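Local structure of 5-oxoprolinase subunit A (Thermus thermophilus, 2DFA) at residues Ala61-Glu75 against His107-Arg120. The protein probably cleaves 5-oxoproline to L-glutamate at the cost of ATP, as the A subunit of a complex with PxpB and PxpC. Residues are numbered along the deposited sequence; the frame is centred on the assembly and turned at random.
Sequences AHPGFPDLVGFGRRE and HVKPHGALYLKACR
The ring of His-111 is set between those of His-62 and Phe-71. Its CB sits over the centre of the His-62 ring, 3.4 Å from the centroid, a CH-pi contact. CG and ND1 pass the same imidazole, the edge of His-111 turned toward the face of His-62 in an offset edge-to-face pair with planes at 77°. With CG anti to the backbone N (chi1 162°), the ring runs on to Phe-71, whose face its edge also meets: CD2 faces the carbonyls Phe-71 O and Gly-72 O, CE1 lies over the guanidinium of Arg-73, 3.8 Å from CZ, and NE2 donates to Phe-71 O (2.8 Å), which lies near the ring plane. The His-62 ring is held at its own edge, ND1 donating to Lys-109 O at 2.8 Å. Were His-62 replaced by an alanine, Lys-109 O would probably lose this donor and His-111 the ring under its CB. Backbone bonds prolong the pairing of Ala-61 with Val-108, His-111 N giving to Pro-63 O at 2.7 Å. Farther along, on helix 112-120, Leu-114 CB covers the Phe-65 ring face, and Lys-117 NZ forms a salt bridge with Glu-75 OE2 (2.7 Å) on its syn lone pair. With His-62 ND1 and His-111 NE2 both donating to carbonyls, the remaining ring nitrogens, His-62 NE2 and His-111 ND1, 3.2 Å apart, could serve as ligands; together with Asp-8 they are consistent with an empty metal site.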
ATOM      1  N   ALA A  61     -16.381   7.747  12.964  1.00 30.73           N
ATOM      2  CA  ALA A  61     -15.556   7.133  11.921  1.00 31.08           C
ATOM      3  C   ALA A  61     -15.870   7.720  10.552  1.00 30.21           C
ATOM      4  O   ALA A  61     -17.024   7.998  10.227  1.00 29.97           O
ATOM      5  CB  ALA A  61     -15.770   5.616  11.904  1.00 30.78           C
ATOM      6  N   HIS A  62     -14.826   7.895   9.750  1.00 30.03           N
ATOM      7  CA  HIS A  62     -14.942   8.452   8.411  1.00 26.76           C
ATOM      8  C   HIS A  62     -14.355   7.410   7.442  1.00 28.73           C
ATOM      9  O   HIS A  62     -13.319   7.634   6.829  1.00 28.26           O
ATOM     10  CB  HIS A  62     -14.142   9.762   8.359  1.00 27.80           C
ATOM     11  CG  HIS A  62     -14.519  10.677   7.237  1.00 30.30           C
ATOM     12  ND1 HIS A  62     -15.805  10.782   6.755  1.00 33.16           N
ATOM     13  CD2 HIS A  62     -13.789  11.598   6.560  1.00 30.69           C
ATOM     14  CE1 HIS A  62     -15.855  11.729   5.835  1.00 33.26           C
ATOM     15  NE2 HIS A  62     -14.645  12.239   5.700  1.00 34.63           N
ATOM     16  N   PRO A  63     -15.021   6.249   7.304  1.00 27.69           N
ATOM     17  CA  PRO A  63     -14.529   5.197   6.404  1.00 28.43           C
ATOM     18  C   PRO A  63     -14.572   5.558   4.921  1.00 27.56           C
ATOM     19  O   PRO A  63     -15.465   6.274   4.463  1.00 27.21           O
ATOM     20  CB  PRO A  63     -15.422   4.008   6.749  1.00 28.61           C
ATOM     21  CG  PRO A  63     -16.735   4.674   7.097  1.00 28.23           C
ATOM     22  CD  PRO A  63     -16.267   5.831   7.975  1.00 27.95           C
ATOM     23  N   GLY A  64     -13.589   5.064   4.174  1.00 28.96           N
ATOM     24  CA  GLY A  64     -13.539   5.349   2.753  1.00 27.34           C
ATOM     25  C   GLY A  64     -13.068   4.171   1.917  1.00 29.17           C
ATOM     26  O   GLY A  64     -12.802   3.084   2.439  1.00 27.58           O
ATOM     27  N   PHE A  65     -12.985   4.388   0.609  1.00 29.23           N
ATOM     28  CA  PHE A  65     -12.516   3.364  -0.320  1.00 29.19           C
ATOM     29  C   PHE A  65     -11.029   3.103  -0.087  1.00 28.93           C
ATOM     30  O   PHE A  65     -10.301   3.966   0.420  1.00 28.30           O
ATOM     31  CB  PHE A  65     -12.680   3.832  -1.775  1.00 30.89           C
ATOM     32  CG  PHE A  65     -14.071   3.683  -2.329  1.00 32.68           C
ATOM     33  CD1 PHE A  65     -14.789   2.503  -2.155  1.00 32.21           C
ATOM     34  CD2 PHE A  65     -14.636   4.701  -3.097  1.00 32.88           C
ATOM     35  CE1 PHE A  65     -16.048   2.340  -2.742  1.00 32.96           C
ATOM     36  CE2 PHE A  65     -15.889   4.548  -3.686  1.00 32.48           C
ATOM     37  CZ  PHE A  65     -16.598   3.366  -3.510  1.00 33.70           C
ATOM     38  N   PRO A  66     -10.553   1.901  -0.452  1.00 29.54           N
ATOM     39  CA  PRO A  66      -9.138   1.586  -0.274  1.00 29.86           C
ATOM     40  C   PRO A  66      -8.375   2.203  -1.452  1.00 30.61           C
ATOM     41  O   PRO A  66      -8.013   1.508  -2.409  1.00 29.92           O
ATOM     42  CB  PRO A  66      -9.125   0.059  -0.297  1.00 31.39           C
ATOM     43  CG  PRO A  66     -10.217  -0.249  -1.282  1.00 30.74           C
ATOM     44  CD  PRO A  66     -11.315   0.704  -0.854  1.00 30.06           C
ATOM     45  N   ASP A  67      -8.146   3.512  -1.376  1.00 29.51           N
ATOM     46  CA  ASP A  67      -7.452   4.253  -2.436  1.00 28.92           C
ATOM     47  C   ASP A  67      -6.706   5.430  -1.804  1.00 28.48           C
ATOM     48  O   ASP A  67      -7.161   6.573  -1.845  1.00 30.36           O
ATOM     49  CB  ASP A  67      -8.484   4.747  -3.462  1.00 28.59           C
ATOM     50  CG  ASP A  67      -7.861   5.518  -4.625  1.00 30.04           C
ATOM     51  OD1 ASP A  67      -6.638   5.413  -4.852  1.00 29.29           O
ATOM     52  OD2 ASP A  67      -8.620   6.228  -5.318  1.00 29.68           O
ATOM     53  N   LEU A  68      -5.557   5.137  -1.209  1.00 29.97           N
ATOM     54  CA  LEU A  68      -4.761   6.162  -0.541  1.00 30.80           C
ATOM     55  C   LEU A  68      -4.273   7.255  -1.487  1.00 31.54           C
ATOM     56  O   LEU A  68      -4.475   8.444  -1.229  1.00 31.42           O
ATOM     57  CB  LEU A  68      -3.558   5.525   0.156  1.00 33.24           C
ATOM     58  CG  LEU A  68      -2.664   6.472   0.965  1.00 34.41           C
ATOM     59  CD1 LEU A  68      -3.491   7.164   2.046  1.00 33.71           C
ATOM     60  CD2 LEU A  68      -1.523   5.681   1.587  1.00 34.66           C
ATOM     61  N   VAL A  69      -3.633   6.856  -2.583  1.00 30.15           N
ATOM     62  CA  VAL A  69      -3.115   7.838  -3.522  1.00 32.20           C
ATOM     63  C   VAL A  69      -4.229   8.728  -4.054  1.00 31.95           C
ATOM     64  O   VAL A  69      -4.007   9.909  -4.324  1.00 33.05           O
ATOM     65  CB  VAL A  69      -2.345   7.154  -4.701  1.00 33.69           C
ATOM     66  CG1 VAL A  69      -3.304   6.381  -5.596  1.00 32.62           C
ATOM     67  CG2 VAL A  69      -1.582   8.200  -5.500  1.00 36.35           C
ATOM     68  N   GLY A  70      -5.433   8.173  -4.181  1.00 30.71           N
ATOM     69  CA  GLY A  70      -6.555   8.955  -4.677  1.00 32.28           C
ATOM     70  C   GLY A  70      -7.338   9.653  -3.572  1.00 32.68           C
ATOM     71  O   GLY A  70      -8.331  10.342  -3.836  1.00 32.69           O
ATOM     72  N   PHE A  71      -6.889   9.467  -2.336  1.00 32.80           N
ATOM     73  CA  PHE A  71      -7.526  10.062  -1.156  1.00 34.20           C
ATOM     74  C   PHE A  71      -8.996   9.655  -1.036  1.00 34.18           C
ATOM     75  O   PHE A  71      -9.821  10.402  -0.496  1.00 32.01           O
ATOM     76  CB  PHE A  71      -7.414  11.592  -1.202  1.00 35.79           C
ATOM     77  CG  PHE A  71      -7.625  12.257   0.135  1.00 37.83           C
ATOM     78  CD1 PHE A  71      -6.732  12.038   1.184  1.00 38.15           C
ATOM     79  CD2 PHE A  71      -8.711  13.108   0.344  1.00 38.67           C
ATOM     80  CE1 PHE A  71      -6.917  12.658   2.427  1.00 40.23           C
ATOM     81  CE2 PHE A  71      -8.904  13.732   1.582  1.00 39.54           C
ATOM     82  CZ  PHE A  71      -8.003  13.506   2.624  1.00 39.37           C
ATOM     83  N   GLY A  72      -9.310   8.463  -1.539  1.00 31.47           N
ATOM     84  CA  GLY A  72     -10.671   7.956  -1.492  1.00 31.03           C
ATOM     85  C   GLY A  72     -11.676   8.841  -2.209  1.00 32.56           C
ATOM     86  O   GLY A  72     -12.866   8.799  -1.914  1.00 31.55           O
ATOM     87  N   ARG A  73     -11.201   9.643  -3.155  1.00 32.01           N
ATOM     88  CA  ARG A  73     -12.074  10.549  -3.901  1.00 33.71           C
ATOM     89  C   ARG A  73     -12.478   9.978  -5.255  1.00 33.49           C
ATOM     90  O   ARG A  73     -13.170  10.638  -6.031  1.00 31.60           O
ATOM     91  CB  ARG A  73     -11.366  11.883  -4.128  1.00 36.33           C
ATOM     92  CG  ARG A  73     -10.924  12.593  -2.861  1.00 42.87           C
ATOM     93  CD  ARG A  73     -12.095  13.233  -2.147  1.00 48.88           C
ATOM     94  NE  ARG A  73     -11.655  14.200  -1.143  1.00 53.85           N
ATOM     95  CZ  ARG A  73     -12.478  14.949  -0.417  1.00 56.93           C
ATOM     96  NH1 ARG A  73     -13.792  14.844  -0.579  1.00 58.15           N
ATOM     97  NH2 ARG A  73     -11.988  15.802   0.475  1.00 57.12           N
ATOM     98  N   ARG A  74     -12.047   8.754  -5.541  1.00 31.24           N
ATOM     99  CA  ARG A  74     -12.357   8.135  -6.821  1.00 32.17           C
ATOM    100  C   ARG A  74     -13.299   6.943  -6.707  1.00 31.75           C
ATOM    101  O   ARG A  74     -13.100   6.058  -5.879  1.00 31.82           O
ATOM    102  CB  ARG A  74     -11.051   7.713  -7.512  1.00 31.56           C
ATOM    103  CG  ARG A  74     -10.075   8.877  -7.680  1.00 33.12           C
ATOM    104  CD  ARG A  74      -8.811   8.496  -8.440  1.00 33.52           C
ATOM    105  NE  ARG A  74      -7.980   7.526  -7.727  1.00 32.00           N
ATOM    106  CZ  ARG A  74      -6.775   7.149  -8.140  1.00 34.84           C
ATOM    107  NH1 ARG A  74      -6.272   7.668  -9.256  1.00 33.78           N
ATOM    108  NH2 ARG A  74      -6.076   6.250  -7.454  1.00 32.28           N
ATOM    109  N   GLU A  75     -14.331   6.939  -7.541  1.00 33.20           N
ATOM    110  CA  GLU A  75     -15.305   5.852  -7.567  1.00 34.93           C
ATOM    111  C   GLU A  75     -14.581   4.526  -7.802  1.00 33.85           C
ATOM    112  O   GLU A  75     -13.699   4.442  -8.659  1.00 32.15           O
ATOM    113  CB  GLU A  75     -16.319   6.104  -8.689  1.00 36.77           C
ATOM    114  CG  GLU A  75     -17.083   4.873  -9.193  1.00 41.27           C
ATOM    115  CD  GLU A  75     -17.975   4.234  -8.141  1.00 44.54           C
ATOM    116  OE1 GLU A  75     -18.119   4.809  -7.039  1.00 44.81           O
ATOM    117  OE2 GLU A  75     -18.540   3.152  -8.426  1.00 46.38           O
ATOM    118  N   HIS A 107     -20.256   8.382  16.051  1.00 33.07           N
ATOM    119  CA  HIS A 107     -21.058   8.189  14.852  1.00 31.18           C
ATOM    120  C   HIS A 107     -20.210   7.608  13.725  1.00 29.36           C
ATOM    121  O   HIS A 107     -19.034   7.302  13.911  1.00 28.68           O
ATOM    122  CB  HIS A 107     -21.622   9.537  14.385  1.00 30.62           C
ATOM    123  CG  HIS A 107     -20.564  10.521  13.984  1.00 31.94           C
ATOM    124  ND1 HIS A 107     -19.837  11.251  14.900  1.00 32.21           N
ATOM    125  CD2 HIS A 107     -20.072  10.853  12.767  1.00 32.23           C
ATOM    126  CE1 HIS A 107     -18.943  11.988  14.265  1.00 34.02           C
ATOM    127  NE2 HIS A 107     -19.064  11.763  12.968  1.00 32.37           N
ATOM    128  N   VAL A 108     -20.837   7.445  12.570  1.00 29.69           N
ATOM    129  CA  VAL A 108     -20.149   6.970  11.378  1.00 29.59           C
ATOM    130  C   VAL A 108     -20.631   7.832  10.223  1.00 30.40           C
ATOM    131  O   VAL A 108     -21.818   8.162  10.126  1.00 32.14           O
ATOM    132  CB  VAL A 108     -20.456   5.488  11.058  1.00 29.95           C
ATOM    133  CG1 VAL A 108     -19.805   5.108   9.717  1.00 29.57           C
ATOM    134  CG2 VAL A 108     -19.915   4.587  12.164  1.00 28.61           C
ATOM    135  N   LYS A 109     -19.695   8.215   9.362  1.00 31.20           N
ATOM    136  CA  LYS A 109     -19.993   9.025   8.197  1.00 31.45           C
ATOM    137  C   LYS A 109     -18.998   8.658   7.097  1.00 31.30           C
ATOM    138  O   LYS A 109     -17.800   8.913   7.226  1.00 30.64           O
ATOM    139  CB  LYS A 109     -19.842  10.510   8.517  1.00 32.85           C
ATOM    140  CG  LYS A 109     -19.991  11.423   7.307  1.00 36.80           C
ATOM    141  CD  LYS A 109     -19.607  12.856   7.675  1.00 39.24           C
ATOM    142  CE  LYS A 109     -19.667  13.792   6.483  1.00 41.88           C
ATOM    143  NZ  LYS A 109     -19.109  15.130   6.844  1.00 43.25           N
ATOM    144  N   PRO A 110     -19.485   8.060   6.006  1.00 33.62           N
ATOM    145  CA  PRO A 110     -18.636   7.657   4.871  1.00 35.44           C
ATOM    146  C   PRO A 110     -17.876   8.844   4.288  1.00 35.82           C
ATOM    147  O   PRO A 110     -18.352   9.980   4.341  1.00 35.25           O
ATOM    148  CB  PRO A 110     -19.637   7.089   3.870  1.00 35.75           C
ATOM    149  CG  PRO A 110     -20.766   6.597   4.752  1.00 38.84           C
ATOM    150  CD  PRO A 110     -20.893   7.697   5.769  1.00 34.88           C
ATOM    151  N   HIS A 111     -16.707   8.574   3.714  1.00 35.47           N
ATOM    152  CA  HIS A 111     -15.879   9.621   3.122  1.00 35.49           C
ATOM    153  C   HIS A 111     -15.846   9.618   1.596  1.00 35.55           C
ATOM    154  O   HIS A 111     -15.938   8.566   0.960  1.00 34.73           O
ATOM    155  CB  HIS A 111     -14.431   9.495   3.614  1.00 35.93           C
ATOM    156  CG  HIS A 111     -13.443  10.236   2.763  1.00 39.17           C
ATOM    157  ND1 HIS A 111     -13.266  11.601   2.845  1.00 40.46           N
ATOM    158  CD2 HIS A 111     -12.628   9.812   1.766  1.00 39.38           C
ATOM    159  CE1 HIS A 111     -12.386  11.986   1.936  1.00 40.35           C
ATOM    160  NE2 HIS A 111     -11.984  10.920   1.268  1.00 38.66           N
ATOM    161  N   GLY A 112     -15.689  10.817   1.033  1.00 34.82           N
ATOM    162  CA  GLY A 112     -15.574  10.998  -0.404  1.00 32.47           C
ATOM    163  C   GLY A 112     -16.426  10.178  -1.353  1.00 33.79           C
ATOM    164  O   GLY A 112     -17.652  10.166  -1.254  1.00 33.49           O
ATOM    165  N   ALA A 113     -15.765   9.493  -2.285  1.00 33.34           N
ATOM    166  CA  ALA A 113     -16.460   8.695  -3.290  1.00 32.59           C
ATOM    167  C   ALA A 113     -17.358   7.609  -2.713  1.00 33.31           C
ATOM    168  O   ALA A 113     -18.362   7.251  -3.331  1.00 33.02           O
ATOM    169  CB  ALA A 113     -15.455   8.090  -4.266  1.00 33.00           C
ATOM    170  N   LEU A 114     -17.007   7.075  -1.544  1.00 33.32           N
ATOM    171  CA  LEU A 114     -17.841   6.043  -0.924  1.00 33.04           C
ATOM    172  C   LEU A 114     -19.167   6.690  -0.530  1.00 34.37           C
ATOM    173  O   LEU A 114     -20.237   6.112  -0.719  1.00 33.48           O
ATOM    174  CB  LEU A 114     -17.159   5.459   0.324  1.00 32.54           C
ATOM    175  CG  LEU A 114     -17.934   4.387   1.116  1.00 30.87           C
ATOM    176  CD1 LEU A 114     -18.348   3.235   0.196  1.00 28.52           C
ATOM    177  CD2 LEU A 114     -17.068   3.877   2.260  1.00 29.09           C
ATOM    178  N   TYR A 115     -19.077   7.896   0.022  1.00 36.98           N
ATOM    179  CA  TYR A 115     -20.253   8.654   0.441  1.00 40.34           C
ATOM    180  C   TYR A 115     -21.146   8.866  -0.785  1.00 40.16           C
ATOM    181  O   TYR A 115     -22.341   8.571  -0.762  1.00 38.67           O
ATOM    182  CB  TYR A 115     -19.809  10.006   1.016  1.00 45.02           C
ATOM    183  CG  TYR A 115     -20.900  10.815   1.686  1.00 51.39           C
ATOM    184  CD1 TYR A 115     -21.460  10.403   2.896  1.00 54.49           C
ATOM    185  CD2 TYR A 115     -21.357  12.008   1.121  1.00 55.50           C
ATOM    186  CE1 TYR A 115     -22.448  11.162   3.532  1.00 57.49           C
ATOM    187  CE2 TYR A 115     -22.346  12.773   1.747  1.00 57.81           C
ATOM    188  CZ  TYR A 115     -22.884  12.344   2.950  1.00 58.69           C
ATOM    189  OH  TYR A 115     -23.850  13.103   3.577  1.00 61.10           O
ATOM    190  N   LEU A 116     -20.549   9.366  -1.865  1.00 40.76           N
ATOM    191  CA  LEU A 116     -21.289   9.617  -3.097  1.00 42.19           C
ATOM    192  C   LEU A 116     -21.882   8.338  -3.693  1.00 41.88           C
ATOM    193  O   LEU A 116     -23.015   8.344  -4.170  1.00 41.89           O
ATOM    194  CB  LEU A 116     -20.385  10.308  -4.127  1.00 43.12           C
ATOM    195  CG  LEU A 116     -19.874  11.700  -3.734  1.00 47.09           C
ATOM    196  CD1 LEU A 116     -19.007  12.271  -4.856  1.00 48.62           C
ATOM    197  CD2 LEU A 116     -21.057  12.620  -3.454  1.00 47.83           C
ATOM    198  N   LYS A 117     -21.123   7.244  -3.671  1.00 41.15           N
ATOM    199  CA  LYS A 117     -21.622   5.983  -4.216  1.00 42.13           C
ATOM    200  C   LYS A 117     -22.836   5.546  -3.396  1.00 42.34           C
ATOM    201  O   LYS A 117     -23.823   5.044  -3.941  1.00 42.10           O
ATOM    202  CB  LYS A 117     -20.533   4.902  -4.161  1.00 43.07           C
ATOM    203  CG  LYS A 117     -20.890   3.609  -4.893  1.00 43.09           C
ATOM    204  CD  LYS A 117     -19.763   2.590  -4.760  1.00 46.66           C
ATOM    205  CE  LYS A 117     -20.055   1.298  -5.522  1.00 49.35           C
ATOM    206  NZ  LYS A 117     -20.206   1.521  -6.983  1.00 44.71           N
ATOM    207  N   ALA A 118     -22.757   5.753  -2.085  1.00 40.19           N
ATOM    208  CA  ALA A 118     -23.847   5.400  -1.178  1.00 40.79           C
ATOM    209  C   ALA A 118     -25.110   6.214  -1.465  1.00 41.68           C
ATOM    210  O   ALA A 118     -26.223   5.689  -1.410  1.00 41.91           O
ATOM    211  CB  ALA A 118     -23.415   5.624   0.261  1.00 38.49           C
ATOM    212  N   CYS A 119     -24.937   7.493  -1.774  1.00 43.07           N
ATOM    213  CA  CYS A 119     -26.077   8.364  -2.047  1.00 45.58           C
ATOM    214  C   CYS A 119     -26.871   8.001  -3.297  1.00 46.33           C
ATOM    215  O   CYS A 119     -28.024   8.412  -3.438  1.00 47.12           O
ATOM    216  CB  CYS A 119     -25.618   9.823  -2.131  1.00 45.57           C
ATOM    217  SG  CYS A 119     -25.099  10.527  -0.543  1.00 49.54           S
ATOM    218  N   ARG A 120     -26.271   7.230  -4.200  1.00 46.77           N
ATOM    219  CA  ARG A 120     -26.966   6.843  -5.426  1.00 48.07           C
ATOM    220  C   ARG A 120     -27.041   5.336  -5.665  1.00 47.29           C
ATOM    221  O   ARG A 120     -27.686   4.889  -6.616  1.00 48.17           O
ATOM    222  CB  ARG A 120     -26.308   7.514  -6.635  1.00 49.53           C
ATOM    223  CG  ARG A 120     -24.828   7.219  -6.788  1.00 52.37           C
ATOM    224  CD  ARG A 120     -24.225   7.993  -7.954  1.00 56.37           C
ATOM    225  NE  ARG A 120     -22.764   7.961  -7.937  1.00 60.31           N
ATOM    226  CZ  ARG A 120     -22.025   6.879  -8.166  1.00 62.39           C
ATOM    227  NH1 ARG A 120     -22.602   5.715  -8.442  1.00 62.11           N
ATOM    228  NH2 ARG A 120     -20.701   6.959  -8.107  1.00 62.07           N
TER
HETATM  229  O   HOH W   1     -13.897   7.047  -0.123  1.00 28.16           O
HETATM  230  O   HOH W   2     -18.259   7.452  -6.106  1.00 40.87           O